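Local coordinates for octenoyl-CoA reductase/carboxylase (Streptomyces sp., PDB 4A0S), which carboxylates and reduces 2-octenoyl-CoA with NADPH, supplying an unusual extender unit for polyketide assembly in cinnabaramide biosynthesis, at residues A[23-28]-A[53-58]; A[63-68]-A[119-124]; A[68-73]-A[413-418]; A[382-387]-A[408-413]. All blocks are in the same frame, centred on the assembly; numbering follows the deposited sequence.

Interaction 1: A[23-28]-A[53-58]; sequences DTYLAL and GEVPMP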
loop_
_atom_site.group_PDB
_atom_site.type_symbol
_atom_site.label_atom_id
_atom_site.label_comp_id
_atom_site.label_asym_id
_atom_site.label_seq_id
_atom_site.Cartn_x
_atom_site.Cartn_y
_atom_site.Cartn_z
ATOM N N ASP A 23 -48.567 -8.450 3.254
ATOM C CA ASP A 23 -48.663 -7.808 1.945
ATOM C C ASP A 23 -48.109 -6.402 1.985
ATOM O O ASP A 23 -47.686 -5.857 0.962
ATOM C CB ASP A 23 -50.133 -7.712 1.533
ATOM C CG ASP A 23 -50.701 -9.041 1.112
ATOM O OD1 ASP A 23 -49.900 -9.985 0.926
ATOM O OD2 ASP A 23 -51.937 -9.139 0.958
ATOM N N THR A 24 -48.185 -5.792 3.158
ATOM C CA THR A 24 -47.726 -4.419 3.336
ATOM C C THR A 24 -46.977 -4.319 4.643
ATOM O O THR A 24 -47.052 -5.202 5.491
ATOM C CB THR A 24 -48.897 -3.396 3.372
ATOM O OG1 THR A 24 -49.629 -3.550 4.587
ATOM C CG2 THR A 24 -49.848 -3.574 2.180
ATOM N N TYR A 25 -46.243 -3.234 4.812
ATOM C CA TYR A 25 -45.633 -2.990 6.092
ATOM C C TYR A 25 -45.533 -1.516 6.362
ATOM O O TYR A 25 -45.564 -0.709 5.434
ATOM C CB TYR A 25 -44.272 -3.680 6.199
ATOM C CG TYR A 25 -43.229 -3.180 5.246
ATOM C CD1 TYR A 25 -43.100 -3.751 3.995
ATOM C CD2 TYR A 25 -42.358 -2.150 5.604
ATOM C CE1 TYR A 25 -42.145 -3.329 3.113
ATOM C CE2 TYR A 25 -41.382 -1.701 4.711
ATOM C CZ TYR A 25 -41.290 -2.298 3.469
ATOM O OH TYR A 25 -40.347 -1.898 2.560
ATOM N N LEU A 26 -45.417 -1.181 7.642
ATOM C CA LEU A 26 -45.253 0.204 8.088
ATOM C C LEU A 26 -43.850 0.704 7.749
ATOM O O LEU A 26 -42.841 0.050 8.039
ATOM C CB LEU A 26 -45.513 0.305 9.591
ATOM C CG LEU A 26 -45.554 1.688 10.250
ATOM C CD1 LEU A 26 -46.654 2.525 9.626
ATOM C CD2 LEU A 26 -45.778 1.549 11.747
ATOM N N ALA A 27 -43.786 1.863 7.122
ATOM C CA ALA A 27 -42.496 2.396 6.704
ATOM C C ALA A 27 -42.456 3.902 6.780
ATOM O O ALA A 27 -43.417 4.576 6.410
ATOM C CB ALA A 27 -42.184 1.955 5.286
ATOM N N LEU A 28 -41.320 4.410 7.250
ATOM C CA LEU A 28 -40.984 5.803 7.107
ATOM C C LEU A 28 -40.567 5.948 5.667
ATOM O O LEU A 28 -39.641 5.273 5.218
ATOM C CB LEU A 28 -39.825 6.188 8.023
ATOM C CG LEU A 28 -39.580 7.696 8.117
ATOM C CD1 LEU A 28 -40.702 8.407 8.913
ATOM C CD2 LEU A 28 -38.216 7.948 8.716
ATOM N N GLY A 53 -46.547 5.162 6.932
ATOM C CA GLY A 53 -47.720 4.401 6.537
ATOM C C GLY A 53 -47.313 3.111 5.863
ATOM O O GLY A 53 -46.104 2.851 5.629
ATOM N N GLU A 54 -48.329 2.304 5.566
ATOM C CA GLU A 54 -48.149 1.021 4.924
ATOM C C GLU A 54 -47.642 1.192 3.504
ATOM O O GLU A 54 -48.120 2.031 2.746
ATOM C CB GLU A 54 -49.458 0.224 4.920
ATOM C CG GLU A 54 -50.001 -0.155 6.306
ATOM C CD GLU A 54 -49.076 -1.078 7.084
ATOM O OE1 GLU A 54 -48.783 -2.188 6.592
ATOM O OE2 GLU A 54 -48.642 -0.700 8.197
ATOM N N VAL A 55 -46.653 0.389 3.150
ATOM C CA VAL A 55 -46.165 0.355 1.794
ATOM C C VAL A 55 -46.191 -1.103 1.352
ATOM O O VAL A 55 -46.119 -2.003 2.190
ATOM C CB VAL A 55 -44.721 0.937 1.660
ATOM C CG1 VAL A 55 -44.681 2.415 2.016
ATOM C CG2 VAL A 55 -43.758 0.151 2.515
ATOM N N PRO A 56 -46.297 -1.348 0.041
ATOM C CA PRO A 56 -46.338 -2.729 -0.428
ATOM C C PRO A 56 -45.064 -3.472 -0.074
ATOM O O PRO A 56 -43.969 -2.936 -0.241
ATOM C CB PRO A 56 -46.437 -2.570 -1.943
ATOM C CG PRO A 56 -47.151 -1.256 -2.113
ATOM C CD PRO A 56 -46.556 -0.390 -1.050
ATOM N N MET A 57 -45.213 -4.696 0.423
ATOM C CA MET A 57 -44.084 -5.607 0.575
ATOM C C MET A 57 -43.571 -6.017 -0.811
ATOM O O MET A 57 -44.333 -6.604 -1.578
ATOM C CB MET A 57 -44.530 -6.857 1.321
ATOM C CG MET A 57 -43.457 -7.905 1.471
ATOM S SD MET A 57 -42.078 -7.321 2.487
ATOM C CE MET A 57 -42.789 -7.358 4.122
ATOM N N PRO A 58 -42.287 -5.738 -1.126
ATOM C CA PRO A 58 -41.805 -6.170 -2.442
ATOM C C PRO A 58 -41.496 -7.651 -2.466
ATOM O O PRO A 58 -41.398 -8.288 -1.411
ATOM C CB PRO A 58 -40.508 -5.378 -2.612
ATOM C CG PRO A 58 -39.994 -5.239 -1.230
ATOM C CD PRO A 58 -41.225 -5.043 -0.371
HETATM O O HOH W 1 -42.064 -1.609 0.454
#

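Interaction 2: A[63-68]-A[119-124]; sequences DEVLVA and GVVVRT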
loop_
_atom_site.group_PDB
_atom_site.type_symbol
_atom_site.label_atom_id
_atom_site.label_comp_id
_atom_site.label_asym_id
_atom_site.label_seq_id
_atom_site.Cartn_x
_atom_site.Cartn_y
_atom_site.Cartn_z
ATOM N N ASP A 63 -30.976 -13.063 -3.969
ATOM C CA ASP A 63 -29.778 -12.789 -3.189
ATOM C C ASP A 63 -30.160 -11.876 -2.019
ATOM O O ASP A 63 -29.300 -11.340 -1.329
ATOM C CB ASP A 63 -28.746 -12.095 -4.057
ATOM C CG ASP A 63 -29.220 -10.735 -4.538
ATOM O OD1 ASP A 63 -30.454 -10.543 -4.712
ATOM O OD2 ASP A 63 -28.366 -9.838 -4.729
ATOM N N GLU A 64 -31.456 -11.719 -1.796
ATOM C CA GLU A 64 -31.915 -10.783 -0.781
ATOM C C GLU A 64 -32.478 -11.460 0.438
ATOM O O GLU A 64 -32.857 -12.623 0.401
ATOM C CB GLU A 64 -32.965 -9.858 -1.355
ATOM C CG GLU A 64 -32.389 -8.713 -2.146
ATOM C CD GLU A 64 -33.455 -7.977 -2.927
ATOM O OE1 GLU A 64 -34.648 -8.325 -2.802
ATOM O OE2 GLU A 64 -33.109 -7.051 -3.687
ATOM N N VAL A 65 -32.572 -10.688 1.513
ATOM C CA VAL A 65 -33.079 -11.181 2.765
ATOM C C VAL A 65 -34.088 -10.176 3.260
ATOM O O VAL A 65 -33.877 -8.974 3.144
ATOM C CB VAL A 65 -31.938 -11.340 3.785
ATOM C CG1 VAL A 65 -32.475 -11.737 5.106
ATOM C CG2 VAL A 65 -30.930 -12.397 3.291
ATOM N N LEU A 66 -35.213 -10.685 3.754
ATOM C CA LEU A 66 -36.207 -9.815 4.326
ATOM C C LEU A 66 -35.914 -9.832 5.793
ATOM O O LEU A 66 -35.883 -10.889 6.403
ATOM C CB LEU A 66 -37.602 -10.335 4.050
ATOM C CG LEU A 66 -38.729 -9.465 4.593
ATOM C CD1 LEU A 66 -38.764 -8.072 3.924
ATOM C CD2 LEU A 66 -39.996 -10.248 4.327
ATOM N N VAL A 67 -35.696 -8.654 6.347
ATOM C CA VAL A 67 -35.372 -8.512 7.750
ATOM C C VAL A 67 -36.573 -7.870 8.418
ATOM O O VAL A 67 -37.084 -6.887 7.899
ATOM C CB VAL A 67 -34.145 -7.578 7.922
ATOM C CG1 VAL A 67 -33.869 -7.272 9.392
ATOM C CG2 VAL A 67 -32.933 -8.191 7.256
ATOM N N ALA A 68 -37.036 -8.455 9.530
ATOM C CA ALA A 68 -37.979 -7.777 10.420
ATOM C C ALA A 68 -37.099 -6.817 11.184
ATOM O O ALA A 68 -36.294 -7.236 12.003
ATOM C CB ALA A 68 -38.654 -8.762 11.385
ATOM N N GLY A 119 -31.997 -6.361 13.315
ATOM C CA GLY A 119 -33.244 -7.050 13.304
ATOM C C GLY A 119 -33.123 -8.530 13.126
ATOM O O GLY A 119 -32.113 -9.141 13.440
ATOM N N VAL A 120 -34.199 -9.100 12.629
ATOM C CA VAL A 120 -34.313 -10.521 12.549
ATOM C C VAL A 120 -34.615 -10.929 11.120
ATOM O O VAL A 120 -35.508 -10.381 10.479
ATOM C CB VAL A 120 -35.431 -11.021 13.473
ATOM C CG1 VAL A 120 -35.498 -12.510 13.413
ATOM C CG2 VAL A 120 -35.198 -10.534 14.899
ATOM N N VAL A 121 -33.853 -11.900 10.631
ATOM C CA VAL A 121 -34.102 -12.457 9.327
ATOM C C VAL A 121 -35.453 -13.141 9.368
ATOM O O VAL A 121 -35.743 -13.901 10.294
ATOM C CB VAL A 121 -33.006 -13.465 8.947
ATOM C CG1 VAL A 121 -33.316 -14.103 7.623
ATOM C CG2 VAL A 121 -31.641 -12.769 8.923
ATOM N N VAL A 122 -36.296 -12.850 8.392
ATOM C CA VAL A 122 -37.578 -13.548 8.321
ATOM C C VAL A 122 -37.718 -14.364 7.032
ATOM O O VAL A 122 -38.399 -15.390 7.009
ATOM C CB VAL A 122 -38.772 -12.598 8.576
ATOM C CG1 VAL A 122 -38.747 -12.106 10.014
ATOM C CG2 VAL A 122 -38.745 -11.417 7.624
ATOM N N ARG A 123 -37.056 -13.928 5.968
ATOM C CA ARG A 123 -37.036 -14.686 4.720
ATOM C C ARG A 123 -35.708 -14.481 4.033
ATOM O O ARG A 123 -35.098 -13.432 4.161
ATOM C CB ARG A 123 -38.155 -14.236 3.771
ATOM C CG ARG A 123 -39.576 -14.538 4.260
ATOM C CD ARG A 123 -39.891 -16.022 4.161
ATOM N NE ARG A 123 -41.305 -16.283 4.439
ATOM C CZ ARG A 123 -41.858 -16.298 5.651
ATOM N NH1 ARG A 123 -41.144 -16.049 6.755
ATOM N NH2 ARG A 123 -43.150 -16.541 5.754
ATOM N N THR A 124 -35.274 -15.488 3.292
ATOM C CA THR A 124 -34.080 -15.363 2.480
ATOM C C THR A 124 -34.414 -15.834 1.088
ATOM O O THR A 124 -35.187 -16.801 0.913
ATOM C CB THR A 124 -32.932 -16.245 3.013
ATOM O OG1 THR A 124 -33.285 -17.628 2.869
ATOM C CG2 THR A 124 -32.641 -15.952 4.475
#

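Interaction 3: A[68-73]-A[413-418]; sequences AVMASS and CMAPEQ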
loop_
_atom_site.group_PDB
_atom_site.type_symbol
_atom_site.label_atom_id
_atom_site.label_comp_id
_atom_site.label_asym_id
_atom_site.label_seq_id
_atom_site.Cartn_x
_atom_site.Cartn_y
_atom_site.Cartn_z
ATOM N N ALA A 68 -37.036 -8.455 9.530
ATOM C CA ALA A 68 -37.979 -7.777 10.420
ATOM C C ALA A 68 -37.099 -6.817 11.184
ATOM O O ALA A 68 -36.294 -7.236 12.003
ATOM C CB ALA A 68 -38.654 -8.762 11.385
ATOM N N VAL A 69 -37.230 -5.534 10.885
ATOM C CA VAL A 69 -36.335 -4.537 11.434
ATOM C C VAL A 69 -36.736 -4.185 12.863
ATOM O O VAL A 69 -37.835 -3.688 13.113
ATOM C CB VAL A 69 -36.326 -3.269 10.580
ATOM C CG1 VAL A 69 -35.381 -2.238 11.180
ATOM C CG2 VAL A 69 -35.926 -3.593 9.149
ATOM N N MET A 70 -35.820 -4.409 13.790
ATOM C CA MET A 70 -36.109 -4.157 15.187
ATOM C C MET A 70 -35.865 -2.711 15.539
ATOM O O MET A 70 -36.667 -2.089 16.225
ATOM C CB MET A 70 -35.287 -5.100 16.053
ATOM C CG MET A 70 -35.799 -6.535 15.951
ATOM S SD MET A 70 -37.499 -6.698 16.546
ATOM C CE MET A 70 -37.212 -6.547 18.293
ATOM N N ALA A 71 -34.765 -2.178 15.022
ATOM C CA ALA A 71 -34.382 -0.811 15.250
ATOM C C ALA A 71 -33.542 -0.364 14.065
ATOM O O ALA A 71 -32.923 -1.189 13.377
ATOM C CB ALA A 71 -33.588 -0.699 16.540
ATOM N N SER A 72 -33.516 0.939 13.847
ATOM C CA SER A 72 -32.749 1.531 12.785
ATOM C C SER A 72 -32.160 2.787 13.401
ATOM O O SER A 72 -32.086 2.903 14.634
ATOM C CB SER A 72 -33.677 1.833 11.610
ATOM O OG SER A 72 -32.971 2.312 10.488
ATOM N N SER A 73 -31.701 3.718 12.573
ATOM C CA SER A 73 -31.185 4.954 13.115
ATOM C C SER A 73 -31.444 6.046 12.109
ATOM O O SER A 73 -31.667 5.773 10.913
ATOM C CB SER A 73 -29.681 4.836 13.366
ATOM O OG SER A 73 -28.972 4.970 12.149
ATOM N N CYS A 413 -38.112 0.180 15.452
ATOM C CA CYS A 413 -39.012 -0.039 14.354
ATOM C C CYS A 413 -40.025 -1.038 14.827
ATOM O O CYS A 413 -41.053 -0.658 15.397
ATOM C CB CYS A 413 -38.239 -0.509 13.130
ATOM S SG CYS A 413 -37.119 0.783 12.596
ATOM N N MET A 414 -39.726 -2.309 14.644
ATOM C CA MET A 414 -40.592 -3.332 15.166
ATOM C C MET A 414 -40.400 -3.525 16.669
ATOM O O MET A 414 -41.332 -3.931 17.344
ATOM C CB MET A 414 -40.395 -4.638 14.416
ATOM C CG MET A 414 -41.556 -5.596 14.549
ATOM S SD MET A 414 -41.153 -7.079 13.640
ATOM C CE MET A 414 -41.692 -6.581 11.997
ATOM N N ALA A 415 -39.210 -3.238 17.203
ATOM C CA ALA A 415 -38.978 -3.411 18.647
ATOM C C ALA A 415 -39.978 -2.544 19.423
ATOM O O ALA A 415 -40.012 -1.334 19.225
ATOM C CB ALA A 415 -37.559 -3.051 19.019
ATOM N N PRO A 416 -40.818 -3.175 20.272
ATOM C CA PRO A 416 -41.900 -2.438 20.930
ATOM C C PRO A 416 -41.411 -1.571 22.087
ATOM O O PRO A 416 -42.138 -0.719 22.591
ATOM C CB PRO A 416 -42.839 -3.556 21.431
ATOM C CG PRO A 416 -41.957 -4.734 21.624
ATOM C CD PRO A 416 -40.870 -4.623 20.565
ATOM N N GLU A 417 -40.190 -1.798 22.524
ATOM C CA GLU A 417 -39.658 -1.036 23.638
ATOM C C GLU A 417 -38.149 -1.113 23.611
ATOM O O GLU A 417 -37.578 -1.992 22.962
ATOM C CB GLU A 417 -40.218 -1.572 24.970
ATOM C CG GLU A 417 -39.771 -2.993 25.301
ATOM C CD GLU A 417 -40.838 -3.805 26.030
ATOM O OE1 GLU A 417 -41.693 -3.213 26.701
ATOM O OE2 GLU A 417 -40.825 -5.046 25.915
ATOM N N GLN A 418 -37.509 -0.196 24.322
ATOM C CA GLN A 418 -36.069 -0.192 24.451
ATOM C C GLN A 418 -35.555 -1.379 25.249
ATOM O O GLN A 418 -36.302 -1.990 26.006
ATOM C CB GLN A 418 -35.636 1.079 25.162
ATOM C CG GLN A 418 -35.556 2.287 24.280
ATOM C CD GLN A 418 -34.745 3.362 24.952
ATOM O OE1 GLN A 418 -33.522 3.266 25.047
ATOM N NE2 GLN A 418 -35.422 4.379 25.453
#

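Interaction 4: A[382-387]-A[408-413]; sequences PAMSAV and KVAVLC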
loop_
_atom_site.group_PDB
_atom_site.type_symbol
_atom_site.label_atom_id
_atom_site.label_comp_id
_atom_site.label_asym_id
_atom_site.label_seq_id
_atom_site.Cartn_x
_atom_site.Cartn_y
_atom_site.Cartn_z
ATOM N N PRO A 382 -21.597 1.454 20.832
ATOM C CA PRO A 382 -22.591 2.204 20.074
ATOM C C PRO A 382 -22.633 3.617 20.610
ATOM O O PRO A 382 -22.452 3.827 21.804
ATOM C CB PRO A 382 -23.897 1.475 20.387
ATOM C CG PRO A 382 -23.482 0.111 20.747
ATOM C CD PRO A 382 -22.201 0.293 21.500
ATOM N N ALA A 383 -22.858 4.556 19.699
ATOM C CA ALA A 383 -22.879 5.973 19.976
ATOM C C ALA A 383 -24.328 6.431 20.136
ATOM O O ALA A 383 -24.638 7.585 19.899
ATOM C CB ALA A 383 -22.219 6.719 18.841
ATOM N N MET A 384 -25.206 5.521 20.549
ATOM C CA MET A 384 -26.617 5.871 20.681
ATOM C C MET A 384 -26.776 6.851 21.815
ATOM O O MET A 384 -26.198 6.674 22.874
ATOM C CB MET A 384 -27.453 4.631 20.933
ATOM C CG MET A 384 -28.941 4.895 20.970
ATOM S SD MET A 384 -29.754 3.351 21.289
ATOM C CE MET A 384 -29.492 3.183 23.059
ATOM N N SER A 385 -27.550 7.897 21.584
ATOM C CA SER A 385 -27.773 8.914 22.605
ATOM C C SER A 385 -29.248 9.149 22.841
ATOM O O SER A 385 -29.638 9.776 23.835
ATOM C CB SER A 385 -27.129 10.223 22.185
ATOM O OG SER A 385 -27.745 10.756 21.030
ATOM N N ALA A 386 -30.062 8.670 21.907
ATOM C CA ALA A 386 -31.498 8.865 21.974
ATOM C C ALA A 386 -32.172 7.778 21.179
ATOM O O ALA A 386 -31.594 7.226 20.245
ATOM C CB ALA A 386 -31.882 10.250 21.437
ATOM N N VAL A 387 -33.390 7.442 21.578
ATOM C CA VAL A 387 -34.150 6.430 20.881
ATOM C C VAL A 387 -35.534 7.008 20.665
ATOM O O VAL A 387 -36.101 7.606 21.566
ATOM C CB VAL A 387 -34.249 5.125 21.711
ATOM C CG1 VAL A 387 -34.909 4.030 20.896
ATOM C CG2 VAL A 387 -32.877 4.689 22.211
ATOM N N LYS A 408 -25.684 9.082 17.889
ATOM C CA LYS A 408 -26.640 8.475 17.007
ATOM C C LYS A 408 -28.006 8.438 17.645
ATOM O O LYS A 408 -28.162 8.081 18.813
ATOM C CB LYS A 408 -26.228 7.041 16.681
ATOM C CG LYS A 408 -25.040 6.885 15.736
ATOM C CD LYS A 408 -25.315 7.352 14.314
ATOM C CE LYS A 408 -26.545 6.686 13.735
ATOM N NZ LYS A 408 -26.724 7.010 12.305
ATOM N N VAL A 409 -28.988 8.789 16.844
ATOM C CA VAL A 409 -30.367 8.678 17.248
ATOM C C VAL A 409 -30.913 7.392 16.681
ATOM O O VAL A 409 -31.001 7.226 15.474
ATOM C CB VAL A 409 -31.212 9.847 16.750
ATOM C CG1 VAL A 409 -32.653 9.669 17.255
ATOM C CG2 VAL A 409 -30.652 11.141 17.276
ATOM N N ALA A 410 -31.258 6.477 17.569
ATOM C CA ALA A 410 -31.812 5.219 17.166
ATOM C C ALA A 410 -33.290 5.405 16.936
ATOM O O ALA A 410 -33.922 6.295 17.521
ATOM C CB ALA A 410 -31.578 4.186 18.246
ATOM N N VAL A 411 -33.838 4.549 16.091
ATOM C CA VAL A 411 -35.271 4.482 15.913
ATOM C C VAL A 411 -35.662 3.034 16.114
ATOM O O VAL A 411 -35.169 2.143 15.415
ATOM C CB VAL A 411 -35.711 5.003 14.508
ATOM C CG1 VAL A 411 -37.200 4.826 14.289
ATOM C CG2 VAL A 411 -35.342 6.476 14.327
ATOM N N LEU A 412 -36.529 2.794 17.087
ATOM C CA LEU A 412 -37.132 1.488 17.220
ATOM C C LEU A 412 -38.084 1.356 16.053
ATOM O O LEU A 412 -38.760 2.315 15.677
ATOM C CB LEU A 412 -37.899 1.351 18.537
ATOM C CG LEU A 412 -37.093 1.551 19.814
ATOM C CD1 LEU A 412 -38.027 1.646 21.045
ATOM C CD2 LEU A 412 -36.007 0.481 19.972
ATOM N N CYS A 413 -38.112 0.180 15.452
ATOM C CA CYS A 413 -39.012 -0.039 14.354
ATOM C C CYS A 413 -40.025 -1.038 14.827
ATOM O O CYS A 413 -41.053 -0.658 15.397
ATOM C CB CYS A 413 -38.239 -0.509 13.130
ATOM S SG CYS A 413 -37.119 0.783 12.596
#

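Interaction 1: A[23-28]-A[53-58]
Strands 24-28 and 54-56 run antiparallel with a marked twist, 123° between their directions, and Y25 and V55 form a hydrogen-bonded pair: Y25 N gives to V55 O and V55 N to Y25 O. Past the non-hydrogen-bonded pair L26-E54, A27 and G53 bond in the same way, while at the other end M57 N reaches D23 O at 2.8 Å. Y25, V55 and A27 share one face of the sheet. There V55 CG2 sits over the Y25 ring, 3.7 Å from its centroid and 17° off the normal, and also meets A27 CB. The ring is put there by chi1 of 64°, which places CG between the backbone N and the carbonyl carbon. P58 CD comes to the ring's edge, and M57, its chain bent twice, packs CE 3.6 Å from Y25 CD1. M57 SD lies 5.0 Å from the ring centroid, oblique to it: a Met-aromatic contact. This pairing belongs to a small antiparallel sheet in which strand 24-31 also pairs with strand 110-112, and V112 of that strand packs on A27 and V55. A leucine in place of Y25 would probably leave V55 CG2 without the ring face it sits on and open a gap beside M57 CE and P58 CD. L26 and E54 share the other face. T24 OG1 donates to E54 OE1 at 2.6 Å, and OE1 accepts with its anti lone pair; the bent E54 chain also brings OE2 to 3.6 Å from L26 CB.

Interaction 2: A[63-68]-A[119-124]
L66 O takes two backbone donors from the opposite strand: V122 N at 2.8 Å, nearly along the C=O axis, and R123 N at 3.3 Å, in the carbonyl plane on a lone pair. L66 N in turn bonds to R123 O. Two consecutive residues facing one is a classic beta bulge, and it shifts the register by one between strands 64-68 and 119-124, which are antiparallel. Beyond it the pairing resumes: A68 N gives to V120 O and V120 N returns to A68 O. At the bulge the two methyls of V122 go to different neighbours. V122 CG1 lies 3.6 Å from A68 CB; with CG1 anti to the carbonyl carbon (chi1 -67°), V122 CG2 falls between the backbone N and the carbonyl carbon and reaches L66 CG at 3.6 Å. On the other face the V65 and V121 side chains cross at about a right angle, CG1 against CG1, while V65 CG2 and T124 CG2 belong to side chains lying alongside each other and pointing the same way. G119 has no room for a CB, which would run into A68 O and V67 CG1. R123 meets L66 through its CB, 3.9 Å from L66 CB; the chain then bends away, and its guanidinium is spent on backbone carbonyls, those of V122, I16 and A19, with V122 O nearly in the guanidinium plane. E64 goes to R105. The chemistry is that of an apolar interface whose polar backbone atoms satisfy one another, with the E64-R105 ion pair lying outside it.

Interaction 3: A[68-73]-A[413-418]
The chain leaving strand 408-412 runs on beside strand 64-73 at the latter's own classic beta bulge, where M70 and A71 both face S118. M70 O, at that irregularity, accepts two backbone donors from the leaving chain. C413 N bonds to it at 2.8 Å, from well above the carbonyl plane, and A415 N at 3.0 Å, in the plane on a lone pair. M414 N between them turns to V69 O instead, at 2.8 Å and in that carbonyl's plane, so the two carbonyls hold three successive amides. C413 points toward the strand, and its SG touches both S72 CB, 3.7 Å away, and V69 CG1. M414 stretches out, CG anti to the backbone N (chi1 -160°), and bends at its end to bring both SD and CE against A68 CB. M70 begins by pointing away, but bends at chi2 and chi3 and comes back: its SD passes M414 CB, and its CE rests 3.6 Å from A415 CB. Cutting M70 to an alanine would remove that returning arm and is likely to open a gap beside A415 and M414 CB. The polar end of S72 turns to D116 O. W193 of helix 193-197 packs on M70 and A71, while helix 2-8 reaches A68 and M70 through V7 and L8, and M414 through S4. Y176 of strand 176-180 also lies against A68 and M414, so helix 2-8 and Y176 both border the chain at M414.

Interaction 4: A[382-387]-A[408-413]
K408 meets A383 first with its CB, 3.6 Å from A383 O, and next with its CG, 4.2 Å from A383 CB. From there bends at chi2 and chi3 carry CD and CE away from strand 384-387, past Y236 of helix 232-243, and NZ ends at I74 O and S73 OG. The same residue's backbone is held from two sides: K408 N gives to A383 O at 2.7 Å, and K408 O receives S385 N at 2.8 Å. This pairing closes a beta-alpha-beta unit, in which strand 384-389 runs through helix 393-401 into the parallel strand 408-412. Between M384 and A386 the register slips by one residue at a bulge, after which A410 N bonds to A386 O. S385 sits at the slip and sends its OG to V406 O. On the face of M384, V387, K408 and A410, M384, extended as far as SD with CG anti to the backbone N (chi1 -175°), sets SD 3.6 Å from A410 CB. V387 uses its branches separately: CG2 approaches A410 CB, and CG1 presses on L412 CG at 3.5 Å, closer than carbons usually pack, the two side chains meeting at a slant. A386 and V409 lie on the other face, where V409 packs on A396 and V400 of helix 393-401. The K408 side chain comes within about 4 Å of G232, an NADP-binding residue, and about 5 Å of the bound NADP itself, at its nearest atoms.

In the fold
Along the chain interaction 1 closes before interaction 2 opens, interaction 3 starts from the strand that interaction 2 uses, and interaction 4 is nested inside the long loop that interaction 3 closes. Interactions 2, 3 and 4 reach one mixed sheet: strand 64-73 has strands 117-124 and 408-412 as neighbours, and strand 384-389 adds to the latter. A68 is shared by interactions 2 and 3, whose centres are about 14 Å apart, and C413 by interactions 3 and 4, centres about 10 Å apart. Interaction 1 lies in a separate small sheet but touches interaction 2 where M57 SD packs on L66 CD1. Strands 384-389 and 408-412, late in the chain, extend the sheet that holds the strands of the GroES-like region, and interaction 4 lies nearest the cofactor.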